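Local coordinates for calcium-dependent protein kinase, putative (PDB 3MSE) that probably phosphorylates serine and threonine residues of other proteins under calcium control, this C-terminal domain carrying its calcium-binding EF-hands, at residues A81-I84 against N85-G88; N89-Y92 against T93-M96. One frame throughout, in Å; residues are numbered along the deposited sequence.

Contact 1: A81-I84 against N85-G88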
loop_
_atom_site.group_PDB
_atom_site.type_symbol
_atom_site.label_atom_id
_atom_site.label_comp_id
_atom_site.label_asym_id
_atom_site.label_seq_id
_atom_site.Cartn_x
_atom_site.Cartn_y
_atom_site.Cartn_z
ATOM N N ALA A 81 4.394 -4.225 23.572
ATOM C CA ALA A 81 4.040 -3.317 22.472
ATOM C C ALA A 81 3.147 -3.995 21.409
ATOM O O ALA A 81 2.170 -3.397 20.921
ATOM C CB ALA A 81 5.304 -2.757 21.823
ATOM N N LEU A 82 3.502 -5.226 21.054
ATOM C CA LEU A 82 2.746 -6.021 20.104
ATOM C C LEU A 82 1.344 -6.364 20.629
ATOM O O LEU A 82 0.368 -6.226 19.892
ATOM C CB LEU A 82 3.476 -7.329 19.783
ATOM C CG LEU A 82 4.752 -7.275 18.940
ATOM C CD1 LEU A 82 5.192 -8.684 18.646
ATOM C CD2 LEU A 82 4.542 -6.458 17.621
ATOM N N ASP A 83 1.269 -6.801 21.886
ATOM C CA ASP A 83 0.010 -7.239 22.512
ATOM C C ASP A 83 -0.797 -6.003 22.909
ATOM O O ASP A 83 -0.953 -5.663 24.089
ATOM C CB ASP A 83 0.273 -8.146 23.720
ATOM C CG ASP A 83 -0.938 -9.024 24.087
ATOM O OD1 ASP A 83 -2.009 -8.903 23.429
ATOM O OD2 ASP A 83 -0.811 -9.834 25.037
ATOM N N ILE A 84 -1.309 -5.339 21.884
ATOM C CA ILE A 84 -1.925 -4.038 22.040
ATOM C C ILE A 84 -3.245 -4.117 22.814
ATOM O O ILE A 84 -3.634 -3.158 23.491
ATOM C CB ILE A 84 -2.015 -3.345 20.656
ATOM C CG1 ILE A 84 -1.600 -1.891 20.767
ATOM C CG2 ILE A 84 -3.344 -3.611 19.901
ATOM C CD1 ILE A 84 -0.792 -1.503 19.625
ATOM N N ASN A 85 -3.876 -5.291 22.756
ATOM C CA ASN A 85 -5.103 -5.575 23.496
ATOM C C ASN A 85 -4.859 -6.316 24.807
ATOM O O ASN A 85 -5.818 -6.659 25.516
ATOM C CB ASN A 85 -6.073 -6.364 22.606
ATOM C CG ASN A 85 -6.739 -5.488 21.563
ATOM O OD1 ASN A 85 -7.551 -4.632 21.902
ATOM N ND2 ASN A 85 -6.391 -5.685 20.293
ATOM N N ASP A 86 -3.583 -6.528 25.139
ATOM C CA ASP A 86 -3.186 -7.286 26.324
ATOM C C ASP A 86 -4.001 -8.582 26.446
ATOM O O ASP A 86 -4.592 -8.857 27.492
ATOM C CB ASP A 86 -3.328 -6.430 27.587
ATOM C CG ASP A 86 -2.504 -6.958 28.755
ATOM O OD1 ASP A 86 -1.547 -7.731 28.516
ATOM O OD2 ASP A 86 -2.810 -6.588 29.911
ATOM N N ARG A 87 -4.034 -9.359 25.367
ATOM C CA ARG A 87 -4.796 -10.614 25.333
ATOM C C ARG A 87 -4.000 -11.908 25.561
ATOM O O ARG A 87 -4.601 -12.983 25.687
ATOM C CB ARG A 87 -5.551 -10.729 24.002
ATOM C CG ARG A 87 -6.937 -10.090 23.987
ATOM C CD ARG A 87 -7.761 -10.644 22.824
ATOM N NE ARG A 87 -7.011 -10.593 21.564
ATOM C CZ ARG A 87 -7.147 -9.640 20.646
ATOM N NH1 ARG A 87 -8.022 -8.652 20.825
ATOM N NH2 ARG A 87 -6.405 -9.670 19.546
ATOM N N GLY A 88 -2.669 -11.827 25.587
ATOM C CA GLY A 88 -1.839 -13.039 25.638
ATOM C C GLY A 88 -1.818 -13.819 24.327
ATOM O O GLY A 88 -1.166 -14.862 24.220
HETATM O O HOH W 1 -3.388 -7.736 21.330
#
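With chi1 at -159°, Asp83 swings its CG to the side opposite its backbone N and lays the carboxylate, nearly coplanar with the CA-CB bond (chi2 -2°), facing the amides of Arg87 and Gly88. Each oxygen accepts one backbone N-H. Arg87 N reaches OD1 of Asp83 at 2.8 Å on the syn side but 33° out of the carboxylate plane, whereas Gly88 N meets the syn lone pair of Asp83 OD2, also at 2.8 Å. A water links OD1 of Asp83, to which it donates, to the N-H of Asn85, and OD2 has a further partner in His58. Held in this way, the carboxylate has little freedom to rotate. An aspartate suits the place because its short chain holds both oxygens close to the N-H groups of the loop that follows. The main chain bends in step: Asp83 O accepts from Asp86 N at 3.0 Å, closing a type I turn. Gly88 continues with positive phi, a conformation that costs glycine little. The amide of Asn85 is occupied elsewhere, OD1 by Lys137 of the second subunit and ND2 by Glu94. An Asp that opens a loop by gathering backbone N-H groups, followed by a glycine at the sixth position, is characteristic of the EF-hand.

Contact 2: N89-Y92 against T93-M96; sequences NITY and TEFM
Thr91 ends a short extended run and Tyr92 begins a helix, whose first turn is closed by Phe95 N to Thr91 O (2.9 Å) and Met96 N to Tyr92 O. Thr91 is the N-cap. Its OG1 lies between the backbone N and the carbonyl carbon (chi1 67°), which turns it over the helix start to accept from Glu94 N at 3.1 Å. Glu94 answers with a second bond: its chain, extended beyond CG, runs back past the threonine, and OE2 receives the N-H of Thr91. That bond is also 3.1 Å long and almost straight at 174°, though the donor stands above the carboxylate plane. These reciprocal bonds make a capping box, and the glutamate CG packs close to the threonine hydroxyl. The other carboxylate oxygen, OE1, is held by Asn85. Beside the box, CG2 of Ile90 rests on the first turn, 4.3 Å from CB of Phe95, while the backbone of Ile90 pairs with Leu56 in the two-stranded sheet that joins the calcium loop to this EF-hand-like one. The beta-branched isoleucine suits this strand, and Phe95 suits a buried site because its ring leaves the turn to pack on Leu44, Phe45 and Leu48 of helix 18-48. Met96 CB lies over one face of the Tyr92 ring, whose OH bonds Asn42. Chemically, the box satisfies two N-H groups, Glu94 N through Thr91 OG1 and Thr91 N through Glu94 OE2, and the negative carboxylate there would probably interact favourably with the helix dipole.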
loop_
_atom_site.group_PDB
_atom_site.type_symbol
_atom_site.label_atom_id
_atom_site.label_comp_id
_atom_site.label_asym_id
_atom_site.label_seq_id
_atom_site.Cartn_x
_atom_site.Cartn_y
_atom_site.Cartn_z
ATOM N N ASN A 89 -2.546 -13.308 23.336
ATOM C CA ASN A 89 -2.597 -13.854 21.989
ATOM C C ASN A 89 -2.440 -12.650 21.064
ATOM O O ASN A 89 -3.127 -11.630 21.241
ATOM C CB ASN A 89 -3.943 -14.567 21.724
ATOM C CG ASN A 89 -4.154 -15.792 22.630
ATOM O OD1 ASN A 89 -3.658 -16.887 22.339
ATOM N ND2 ASN A 89 -4.862 -15.601 23.742
ATOM N N ILE A 90 -1.533 -12.754 20.098
ATOM C CA ILE A 90 -1.232 -11.648 19.219
ATOM C C ILE A 90 -1.666 -11.992 17.817
ATOM O O ILE A 90 -1.299 -13.048 17.282
ATOM C CB ILE A 90 0.282 -11.299 19.259
ATOM C CG1 ILE A 90 0.609 -10.620 20.593
ATOM C CG2 ILE A 90 0.671 -10.411 18.085
ATOM C CD1 ILE A 90 1.921 -11.028 21.176
ATOM N N THR A 91 -2.453 -11.103 17.216
ATOM C CA THR A 91 -3.009 -11.392 15.898
ATOM C C THR A 91 -2.012 -11.134 14.799
ATOM O O THR A 91 -0.994 -10.450 15.003
ATOM C CB THR A 91 -4.277 -10.550 15.582
ATOM O OG1 THR A 91 -3.905 -9.181 15.467
ATOM C CG2 THR A 91 -5.355 -10.718 16.664
ATOM N N TYR A 92 -2.332 -11.660 13.621
ATOM C CA TYR A 92 -1.586 -11.375 12.415
ATOM C C TYR A 92 -1.393 -9.875 12.176
ATOM O O TYR A 92 -0.277 -9.406 11.868
ATOM C CB TYR A 92 -2.271 -11.996 11.200
ATOM C CG TYR A 92 -1.678 -11.501 9.922
ATOM C CD1 TYR A 92 -0.449 -11.989 9.470
ATOM C CD2 TYR A 92 -2.314 -10.502 9.178
ATOM C CE1 TYR A 92 0.120 -11.507 8.303
ATOM C CE2 TYR A 92 -1.751 -10.015 8.003
ATOM C CZ TYR A 92 -0.543 -10.522 7.572
ATOM O OH TYR A 92 0.016 -10.048 6.412
ATOM N N THR A 93 -2.488 -9.134 12.292
ATOM C CA THR A 93 -2.456 -7.688 12.095
ATOM C C THR A 93 -1.549 -6.993 13.120
ATOM O O THR A 93 -0.804 -6.090 12.777
ATOM C CB THR A 93 -3.902 -7.103 12.115
ATOM O OG1 THR A 93 -4.601 -7.653 10.997
ATOM C CG2 THR A 93 -3.886 -5.585 11.974
ATOM N N GLU A 94 -1.647 -7.405 14.374
ATOM C CA GLU A 94 -0.815 -6.832 15.442
ATOM C C GLU A 94 0.689 -7.133 15.293
ATOM O O GLU A 94 1.536 -6.267 15.596
ATOM C CB GLU A 94 -1.337 -7.266 16.801
ATOM C CG GLU A 94 -2.780 -6.754 17.047
ATOM C CD GLU A 94 -3.509 -7.495 18.163
ATOM O OE1 GLU A 94 -4.677 -7.129 18.430
ATOM O OE2 GLU A 94 -2.930 -8.423 18.784
ATOM N N PHE A 95 0.995 -8.331 14.801
ATOM C CA PHE A 95 2.362 -8.785 14.576
ATOM C C PHE A 95 2.938 -7.958 13.452
ATOM O O PHE A 95 4.049 -7.447 13.521
ATOM C CB PHE A 95 2.385 -10.271 14.187
ATOM C CG PHE A 95 3.779 -10.829 13.941
ATOM C CD1 PHE A 95 4.171 -11.216 12.666
ATOM C CD2 PHE A 95 4.687 -10.979 14.996
ATOM C CE1 PHE A 95 5.451 -11.755 12.442
ATOM C CE2 PHE A 95 5.978 -11.510 14.781
ATOM C CZ PHE A 95 6.358 -11.899 13.524
ATOM N N MET A 96 2.145 -7.811 12.407
ATOM C CA MET A 96 2.598 -7.150 11.227
ATOM C C MET A 96 2.778 -5.631 11.427
ATOM O O MET A 96 3.684 -5.014 10.836
ATOM C CB MET A 96 1.668 -7.552 10.081
ATOM C CG MET A 96 0.926 -6.469 9.475
ATOM S SD MET A 96 1.932 -6.179 8.062
ATOM C CE MET A 96 1.498 -4.464 7.841
#

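In the fold
Contact 1 and contact 2 follow each other and together span the twelve-residue EF-hand-like loop 83-94, their centres 9 Å apart. Glu94 of the second reaches the first: its OE1 takes a probable hydrogen bond from Asn85 ND2 at 2.9 Å and lies 3.3 Å from Arg87 NH2, a weak, long ion pair. Aligned with the calcium loop 49-60, Asp83 and Glu94 correspond to the ligands Asp49 and Glu60, and Arg87 to Asn53. The calcium seen in that loop lies about 7 Å from the side chain of Asn89; here a basic group approaches the final glutamate, consistent with a loop shaped by bonds within the protein rather than by calcium. Both contacts also touch the second subunit.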